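Long-range contacts in beta-N-acetylhexosaminidase (Beutenbergia cavernae, PDB 5BU9), which probably hydrolyses terminal non-reducing N-acetyl-D-hexosamine residues from N-acetyl-beta-D-hexosaminides, as a member of glycosyl hydrolase family 3: residues T230-Y235 and E274-W279; A244-E249 and I286-A291; D268-A273 and D294-S299. All blocks are in the same frame, centred on the assembly; numbering follows the deposited sequence.

Contact 1. Residues T230-Y235 and E274-W279; sequences TSTAVY and EQVQAW
Gln275 reaches across to the backbone of Thr232 with its amide. Its CG stands anti to the backbone N (chi1 169°), and a bend at chi2 then carries the amide alongside the threonine. NE2 donates to Thr232 O at 2.9 Å. The bond is somewhat bent, with an N-H...O angle of 149°, and the donor is tilted out of the carbonyl plane. The other end of the amide is also held: OE1 accepts from the backbone N of Val202. With a partner at each end, the amide is hindered from turning over. The stem of the side chain touches as well. Gln275 CG lies 3.6 Å from Thr232 OG1, as the two side chains run antiparallel alongside each other. Val234 crosses the glutamine near its tip, with Val234 CG2 3.9 Å from Gln275 NE2.

Val276 adds a small apolar contact. Its CG1 comes 4.0 Å from Thr232 CG2, with the valine side chain roughly perpendicular to that of the threonine. Val276 also begins a type I turn that closes at Trp279, where the chain heads for helix 281-291.

The shape of 230-235 is set partly from within. Ser231 OG accepts from Ala233 N in an ST turn and donates to Tyr235 OH. The carbonyl that Gln275 uses belongs to the middle residue of this turn. The contact thus joins two loops that follow successive parallel strands, 227-230 and 264-267, of the TIM barrel. Chemically, one buried amide does most of the joining. It pairs with main-chain groups of two different loops, and the neighbouring carbons only pad it.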
loop_
_atom_site.group_PDB
_atom_site.type_symbol
_atom_site.label_atom_id
_atom_site.label_comp_id
_atom_site.label_asym_id
_atom_site.label_seq_id
_atom_site.Cartn_x
_atom_site.Cartn_y
_atom_site.Cartn_z
ATOM N N THR A 230 5.597 -2.458 -1.456
ATOM C CA THR A 230 7.032 -2.640 -1.258
ATOM C C THR A 230 7.534 -1.866 -0.022
ATOM O O THR A 230 7.008 -0.794 0.319
ATOM C CB THR A 230 7.819 -2.164 -2.490
ATOM O OG1 THR A 230 7.426 -0.814 -2.764
ATOM C CG2 THR A 230 7.548 -3.072 -3.746
ATOM N N SER A 231 8.538 -2.459 0.628
ATOM C CA SER A 231 9.377 -1.906 1.691
ATOM C C SER A 231 10.368 -0.846 1.196
ATOM O O SER A 231 10.781 -0.898 0.039
ATOM C CB SER A 231 10.165 -3.065 2.302
ATOM O OG SER A 231 11.156 -2.663 3.200
ATOM N N THR A 232 10.798 0.073 2.074
ATOM C CA THR A 232 11.867 0.996 1.685
ATOM C C THR A 232 13.202 0.617 2.324
ATOM O O THR A 232 14.186 1.303 2.132
ATOM C CB THR A 232 11.574 2.450 2.044
ATOM O OG1 THR A 232 11.305 2.533 3.430
ATOM C CG2 THR A 232 10.386 2.998 1.247
ATOM N N ALA A 233 13.238 -0.483 3.062
ATOM C CA ALA A 233 14.480 -0.989 3.644
ATOM C C ALA A 233 15.484 -1.356 2.552
ATOM O O ALA A 233 15.099 -1.634 1.421
ATOM C CB ALA A 233 14.188 -2.208 4.529
ATOM N N VAL A 234 16.771 -1.355 2.887
ATOM C CA VAL A 234 17.790 -1.818 1.946
ATOM C C VAL A 234 18.077 -3.275 2.264
ATOM O O VAL A 234 18.352 -3.604 3.414
ATOM C CB VAL A 234 19.063 -0.979 2.021
ATOM C CG1 VAL A 234 20.060 -1.557 1.089
ATOM C CG2 VAL A 234 18.774 0.483 1.623
ATOM N N TYR A 235 17.974 -4.151 1.266
ATOM C CA TYR A 235 18.128 -5.602 1.490
ATOM C C TYR A 235 19.492 -6.077 0.986
ATOM O O TYR A 235 19.644 -6.357 -0.190
ATOM C CB TYR A 235 16.988 -6.404 0.798
ATOM C CG TYR A 235 15.670 -6.156 1.495
ATOM C CD1 TYR A 235 14.938 -4.992 1.246
ATOM C CD2 TYR A 235 15.201 -7.039 2.475
ATOM C CE1 TYR A 235 13.745 -4.713 1.957
ATOM C CE2 TYR A 235 14.009 -6.774 3.187
ATOM C CZ TYR A 235 13.287 -5.616 2.910
ATOM O OH TYR A 235 12.119 -5.370 3.572
ATOM N N GLU A 274 11.588 8.573 7.269
ATOM C CA GLU A 274 12.944 9.066 7.385
ATOM C C GLU A 274 13.866 8.346 6.410
ATOM O O GLU A 274 14.781 8.945 5.891
ATOM C CB GLU A 274 13.471 8.900 8.811
ATOM C CG GLU A 274 14.821 9.560 9.064
ATOM C CD GLU A 274 14.788 11.097 8.900
ATOM O OE1 GLU A 274 13.674 11.703 8.806
ATOM O OE2 GLU A 274 15.886 11.695 8.865
ATOM N N GLN A 275 13.580 7.072 6.138
ATOM C CA GLN A 275 14.434 6.246 5.314
ATOM C C GLN A 275 14.620 6.839 3.904
ATOM O O GLN A 275 15.648 6.612 3.276
ATOM C CB GLN A 275 13.857 4.840 5.212
ATOM C CG GLN A 275 14.550 3.964 4.145
ATOM C CD GLN A 275 15.789 3.265 4.696
ATOM O OE1 GLN A 275 16.293 3.632 5.776
ATOM N NE2 GLN A 275 16.275 2.237 3.979
ATOM N N VAL A 276 13.646 7.617 3.408
ATOM C CA VAL A 276 13.818 8.172 2.055
ATOM C C VAL A 276 13.897 9.690 1.972
ATOM O O VAL A 276 13.820 10.246 0.878
ATOM C CB VAL A 276 12.706 7.662 1.110
ATOM C CG1 VAL A 276 12.845 6.184 0.938
ATOM C CG2 VAL A 276 11.279 8.049 1.614
ATOM N N GLN A 277 14.082 10.364 3.106
ATOM C CA GLN A 277 14.135 11.830 3.098
ATOM C C GLN A 277 15.404 12.357 2.412
ATOM O O GLN A 277 15.410 13.503 2.016
ATOM C CB GLN A 277 14.056 12.403 4.520
ATOM C CG GLN A 277 12.715 12.216 5.185
ATOM C CD GLN A 277 11.548 12.765 4.368
ATOM O OE1 GLN A 277 10.705 11.999 3.828
ATOM N NE2 GLN A 277 11.482 14.083 4.279
ATOM N N ALA A 278 16.466 11.538 2.287
ATOM C CA ALA A 278 17.701 11.941 1.555
ATOM C C ALA A 278 17.436 12.313 0.093
ATOM O O ALA A 278 18.183 13.075 -0.497
ATOM C CB ALA A 278 18.756 10.827 1.613
ATOM N N TRP A 279 16.371 11.754 -0.481
ATOM C CA TRP A 279 15.952 12.070 -1.849
ATOM C C TRP A 279 14.873 13.132 -1.850
ATOM O O TRP A 279 14.029 13.148 -0.955
ATOM C CB TRP A 279 15.423 10.814 -2.558
ATOM C CG TRP A 279 16.483 9.773 -2.779
ATOM C CD1 TRP A 279 17.282 9.625 -3.909
ATOM C CD2 TRP A 279 16.851 8.713 -1.884
ATOM N NE1 TRP A 279 18.125 8.554 -3.741
ATOM C CE2 TRP A 279 17.892 7.978 -2.513
ATOM C CE3 TRP A 279 16.426 8.324 -0.601
ATOM C CZ2 TRP A 279 18.494 6.877 -1.917
ATOM C CZ3 TRP A 279 17.027 7.208 -0.001
ATOM C CH2 TRP A 279 18.059 6.505 -0.666
#

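Contact 2. Residues A244-E249 and I286-A291; sequences AAFSRE and ILAIEA
Ala291 and Phe246 meet where helix 281-291 packs against the turn that leads into helix 248-258, in the outer layer of the TIM barrel. Ala291 sits at the centre. Its CB lies 3.5 Å from Phe246 C and is nearly as close to the carbonyl carbon of Ser247. The methyl therefore rests directly on backbone, and the two chains come very near: Arg248 CA and Ala291 CA are only 3.9 Å apart.

On one side of this point Phe246 turns its ring to Leu287. Leu287 CB stands over one face in a CH-pi contact, 4.1 Å from the centroid of the Phe246 ring and offset toward the rim. Leu287 CD1 touches the ring at Phe246 CD2. A water joins the backbones nearby, donating to Phe246 O at 2.9 Å and to Leu287 O at 2.7 Å.

On the other side Arg248 lies beside Glu290 and Ala291. Its chain bends at chi2 (70°), which brings CD and the guanidinium past the carbonyls of these two residues. NH1 donates to Glu290 O at 2.9 Å, from above the carbonyl plane. The acceptor lies at the edge of the guanidinium.

Ser247 holds the N-cap position of helix 248-258. Its OG caps Ile250 N and also bonds Asp239 OD2. A further tie between the helices runs from Ser252 OG to Ala291 O. The ring of Trp279 meets that of Phe246 edge-to-face, while helices 305-318 and 320-336 pack on helix 281-291 through Ile286 and Ile289.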
loop_
_atom_site.group_PDB
_atom_site.type_symbol
_atom_site.label_atom_id
_atom_site.label_comp_id
_atom_site.label_asym_id
_atom_site.label_seq_id
_atom_site.Cartn_x
_atom_site.Cartn_y
_atom_site.Cartn_z
ATOM N N ALA A 244 14.417 -0.976 -1.269
ATOM C CA ALA A 244 13.713 -1.978 -2.109
ATOM C C ALA A 244 12.729 -1.310 -3.046
ATOM O O ALA A 244 12.655 -1.677 -4.198
ATOM C CB ALA A 244 12.981 -3.035 -1.235
ATOM N N ALA A 245 11.989 -0.310 -2.541
ATOM C CA ALA A 245 10.953 0.375 -3.312
ATOM C C ALA A 245 11.510 1.073 -4.564
ATOM O O ALA A 245 10.758 1.359 -5.505
ATOM C CB ALA A 245 10.198 1.392 -2.440
ATOM N N PHE A 246 12.816 1.322 -4.564
ATOM C CA PHE A 246 13.511 1.985 -5.665
ATOM C C PHE A 246 14.355 0.993 -6.446
ATOM O O PHE A 246 15.126 1.388 -7.306
ATOM C CB PHE A 246 14.460 3.103 -5.169
ATOM C CG PHE A 246 13.776 4.213 -4.360
ATOM C CD1 PHE A 246 12.402 4.393 -4.398
ATOM C CD2 PHE A 246 14.540 5.095 -3.600
ATOM C CE1 PHE A 246 11.796 5.406 -3.665
ATOM C CE2 PHE A 246 13.933 6.109 -2.847
ATOM C CZ PHE A 246 12.565 6.259 -2.884
ATOM N N SER A 247 14.248 -0.293 -6.131
ATOM C CA SER A 247 15.105 -1.272 -6.798
ATOM C C SER A 247 14.422 -1.921 -8.002
ATOM O O SER A 247 13.462 -2.689 -7.845
ATOM C CB SER A 247 15.536 -2.347 -5.803
ATOM O OG SER A 247 16.147 -3.419 -6.473
ATOM N N ARG A 248 14.906 -1.628 -9.208
ATOM C CA ARG A 248 14.403 -2.351 -10.371
ATOM C C ARG A 248 14.493 -3.876 -10.135
ATOM O O ARG A 248 13.552 -4.619 -10.438
ATOM C CB ARG A 248 15.165 -1.966 -11.633
ATOM C CG ARG A 248 14.575 -2.553 -12.935
ATOM C CD ARG A 248 13.228 -1.907 -13.277
ATOM N NE ARG A 248 12.589 -2.550 -14.415
ATOM C CZ ARG A 248 11.481 -2.120 -15.011
ATOM N NH1 ARG A 248 10.887 -1.018 -14.604
ATOM N NH2 ARG A 248 10.960 -2.792 -16.033
ATOM N N GLU A 249 15.592 -4.337 -9.547
ATOM C CA GLU A 249 15.774 -5.774 -9.371
ATOM C C GLU A 249 14.736 -6.406 -8.454
ATOM O O GLU A 249 14.225 -7.499 -8.722
ATOM C CB GLU A 249 17.156 -6.099 -8.811
ATOM C CG GLU A 249 17.295 -7.596 -8.639
ATOM C CD GLU A 249 18.684 -8.020 -8.285
ATOM O OE1 GLU A 249 19.556 -7.131 -8.156
ATOM O OE2 GLU A 249 18.900 -9.243 -8.137
ATOM N N ILE A 286 9.959 9.419 -8.894
ATOM C CA ILE A 286 10.578 9.015 -10.146
ATOM C C ILE A 286 11.293 7.673 -9.974
ATOM O O ILE A 286 11.107 6.769 -10.800
ATOM C CB ILE A 286 11.523 10.104 -10.666
ATOM C CG1 ILE A 286 10.695 11.255 -11.238
ATOM C CG2 ILE A 286 12.432 9.545 -11.774
ATOM C CD1 ILE A 286 11.482 12.528 -11.426
ATOM N N LEU A 287 12.080 7.528 -8.903
ATOM C CA LEU A 287 12.792 6.272 -8.673
ATOM C C LEU A 287 11.818 5.108 -8.432
ATOM O O LEU A 287 12.053 4.002 -8.920
ATOM C CB LEU A 287 13.769 6.391 -7.498
ATOM C CG LEU A 287 14.978 7.327 -7.710
ATOM C CD1 LEU A 287 15.669 7.521 -6.406
ATOM C CD2 LEU A 287 15.973 6.804 -8.716
ATOM N N ALA A 288 10.743 5.342 -7.681
ATOM C CA ALA A 288 9.754 4.288 -7.431
ATOM C C ALA A 288 9.177 3.777 -8.773
ATOM O O ALA A 288 9.185 2.583 -9.063
ATOM C CB ALA A 288 8.631 4.830 -6.502
ATOM N N ILE A 289 8.698 4.708 -9.588
ATOM C CA ILE A 289 8.111 4.400 -10.865
ATOM C C ILE A 289 9.125 3.678 -11.779
ATOM O O ILE A 289 8.818 2.640 -12.369
ATOM C CB ILE A 289 7.569 5.681 -11.483
ATOM C CG1 ILE A 289 6.373 6.144 -10.677
ATOM C CG2 ILE A 289 7.172 5.462 -12.967
ATOM C CD1 ILE A 289 5.896 7.543 -11.058
ATOM N N GLU A 290 10.353 4.175 -11.850
ATOM C CA GLU A 290 11.349 3.516 -12.699
ATOM C C GLU A 290 11.624 2.091 -12.263
ATOM O O GLU A 290 11.961 1.252 -13.099
ATOM C CB GLU A 290 12.680 4.295 -12.727
ATOM C CG GLU A 290 12.601 5.600 -13.482
ATOM C CD GLU A 290 13.939 6.347 -13.522
ATOM O OE1 GLU A 290 14.741 6.229 -12.566
ATOM O OE2 GLU A 290 14.200 7.041 -14.523
ATOM N N ALA A 291 11.516 1.816 -10.958
ATOM C CA ALA A 291 11.707 0.453 -10.421
ATOM C C ALA A 291 10.576 -0.503 -10.811
ATOM O O ALA A 291 10.758 -1.722 -10.809
ATOM C CB ALA A 291 11.841 0.490 -8.889
HETATM O O HOH W 1 14.516 3.067 -9.558
#

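Contact 3. Residues D268-A273 and D294-S299; sequences DDVSAA and DIVLVS
Asp269 OD1 is gripped from both segments. Ser299 N donates to it at 3.0 Å, nearly in line with the C-O bond. Ser271 OG gives the shortest bond, 2.8 Å to Asp269 OD1, and meets its syn lone pair. Ser271 N approaches the same oxygen from above the carboxylate plane, which makes an Asx turn. Ser299 OG adds a weak bond. The second oxygen is used too: Ala272 N donates to Asp269 OD2 at 3.3 Å, almost straight at 174°. CG anti to the backbone N (chi1 167°) carries the carboxylate to the Ser299 amide, and the bonds to both oxygens then limit its rotation. With an alanine in place of Asp269, the amides of Ser299, Ser271 and Ala272 and the Ser271 hydroxyl would probably lose their acceptor, and the turn its tie to strand 296-298.

The main chains also join. Val270 N donates to Leu297 O at 3.1 Å in a nearly straight bond. Leu297 CD2 lies against the backbone, 3.5 Å from Asp269 N. The apolar contact is Val270 CG2 on Val296 CG1, 3.7 Å. Ser271 CB rests on Val298 CG1, while Ser271 OG also accepts from Asp301 N.

Asp268 points away from strand 296-298. Its OD1 bonds a glycerol, probably from the crystallisation liquor. Its place right after strand 264-267 fits that of the family 3 nucleophile, so the bonds of Asp269 probably help to set the backbone next to it. Strand 296-298 pairs with strand 15-20 in the barrel sheet. On the flank away from strand 15-20, Thr267 OG1 accepts from Leu297 N. Met308 of helix 305-318 packs on Val270, Val296 and Val298, and Arg284 of helix 281-291 binds Val270 O.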
loop_
_atom_site.group_PDB
_atom_site.type_symbol
_atom_site.label_atom_id
_atom_site.label_comp_id
_atom_site.label_asym_id
_atom_site.label_seq_id
_atom_site.Cartn_x
_atom_site.Cartn_y
_atom_site.Cartn_z
ATOM N N ASP A 268 5.464 1.805 0.022
ATOM C CA ASP A 268 5.223 2.249 1.387
ATOM C C ASP A 268 5.146 3.810 1.326
ATOM O O ASP A 268 5.544 4.432 0.327
ATOM C CB ASP A 268 6.341 1.734 2.304
ATOM C CG ASP A 268 6.026 1.895 3.797
ATOM O OD1 ASP A 268 4.991 2.494 4.167
ATOM O OD2 ASP A 268 6.858 1.442 4.609
ATOM N N ASP A 269 4.593 4.453 2.337
ATOM C CA ASP A 269 4.570 5.910 2.326
ATOM C C ASP A 269 5.956 6.494 2.092
ATOM O O ASP A 269 6.859 6.166 2.837
ATOM C CB ASP A 269 4.058 6.476 3.651
ATOM C CG ASP A 269 4.341 7.957 3.749
ATOM O OD1 ASP A 269 3.682 8.704 2.987
ATOM O OD2 ASP A 269 5.280 8.353 4.495
ATOM N N VAL A 270 6.148 7.353 1.090
ATOM C CA VAL A 270 7.471 7.955 0.885
ATOM C C VAL A 270 7.473 9.438 1.252
ATOM O O VAL A 270 8.478 10.130 1.066
ATOM C CB VAL A 270 7.949 7.768 -0.561
ATOM C CG1 VAL A 270 8.205 6.280 -0.831
ATOM C CG2 VAL A 270 6.918 8.373 -1.567
ATOM N N SER A 271 6.341 9.938 1.737
ATOM C CA SER A 271 6.180 11.372 2.002
ATOM C C SER A 271 7.020 11.844 3.194
ATOM O O SER A 271 7.656 12.883 3.091
ATOM C CB SER A 271 4.696 11.743 2.218
ATOM O OG SER A 271 4.197 11.383 3.499
ATOM N N ALA A 272 7.025 11.113 4.318
ATOM C CA ALA A 272 7.729 11.599 5.507
ATOM C C ALA A 272 8.670 10.560 6.150
ATOM O O ALA A 272 9.474 10.901 7.025
ATOM C CB ALA A 272 6.715 12.105 6.543
ATOM N N ALA A 273 8.562 9.306 5.728
ATOM C CA ALA A 273 9.429 8.235 6.220
ATOM C C ALA A 273 10.915 8.620 6.126
ATOM O O ALA A 273 11.427 8.948 5.024
ATOM C CB ALA A 273 9.158 6.949 5.439
ATOM N N ASP A 294 3.550 1.153 -9.503
ATOM C CA ASP A 294 2.344 1.754 -10.122
ATOM C C ASP A 294 1.657 2.820 -9.269
ATOM O O ASP A 294 1.038 3.756 -9.784
ATOM C CB ASP A 294 1.351 0.649 -10.462
ATOM C CG ASP A 294 2.032 -0.533 -11.175
ATOM O OD1 ASP A 294 2.726 -0.322 -12.210
ATOM O OD2 ASP A 294 1.920 -1.665 -10.669
ATOM N N ILE A 295 1.767 2.717 -7.955
ATOM C CA ILE A 295 1.168 3.768 -7.130
ATOM C C ILE A 295 2.148 4.241 -6.044
ATOM O O ILE A 295 2.632 3.448 -5.233
ATOM C CB ILE A 295 -0.180 3.300 -6.504
ATOM C CG1 ILE A 295 -1.234 3.023 -7.588
ATOM C CG2 ILE A 295 -0.678 4.334 -5.457
ATOM C CD1 ILE A 295 -2.597 2.463 -7.029
ATOM N N VAL A 296 2.450 5.535 -6.063
ATOM C CA VAL A 296 3.318 6.153 -5.081
ATOM C C VAL A 296 2.446 6.668 -3.943
ATOM O O VAL A 296 1.571 7.534 -4.144
ATOM C CB VAL A 296 4.137 7.277 -5.718
ATOM C CG1 VAL A 296 5.057 7.941 -4.684
ATOM C CG2 VAL A 296 4.950 6.728 -6.926
ATOM N N LEU A 297 2.653 6.121 -2.751
ATOM C CA LEU A 297 1.835 6.476 -1.606
ATOM C C LEU A 297 2.383 7.755 -0.970
ATOM O O LEU A 297 3.545 7.800 -0.582
ATOM C CB LEU A 297 1.806 5.324 -0.606
ATOM C CG LEU A 297 0.981 5.560 0.666
ATOM C CD1 LEU A 297 -0.467 5.819 0.324
ATOM C CD2 LEU A 297 1.130 4.388 1.632
ATOM N N VAL A 298 1.568 8.806 -0.905
ATOM C CA VAL A 298 1.970 10.084 -0.278
ATOM C C VAL A 298 0.956 10.402 0.833
ATOM O O VAL A 298 0.085 11.237 0.660
ATOM C CB VAL A 298 2.057 11.213 -1.334
ATOM C CG1 VAL A 298 2.709 12.449 -0.766
ATOM C CG2 VAL A 298 2.849 10.733 -2.548
ATOM N N SER A 299 1.061 9.707 1.968
ATOM C CA SER A 299 0.009 9.711 2.988
ATOM C C SER A 299 0.279 10.664 4.150
ATOM O O SER A 299 -0.501 11.585 4.388
ATOM C CB SER A 299 -0.188 8.296 3.531
ATOM O OG SER A 299 1.068 7.691 3.854
#

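All three contacts belong to one TIM-barrel domain and are mainly buried. Contact 3 lies deepest, its centre about 8 Å from the centre of the chain; the centres of contacts 1 and 2 lie about 15 Å from it, and contact 2 reaches the surface at Arg248. Contacts 1 and 3 use the same loop after strand 264-267, one with its later part and one with its earlier part. Contact 2 follows that chain into helix 281-291. The chemistry changes with place: contact 3 depends on a carboxylate, contact 1 on a neutral amide, contact 2 largely on apolar packing. They also touch directly. Thr230 O probably bonds Asp268 N, and Ala244 N probably bonds Ala233 O.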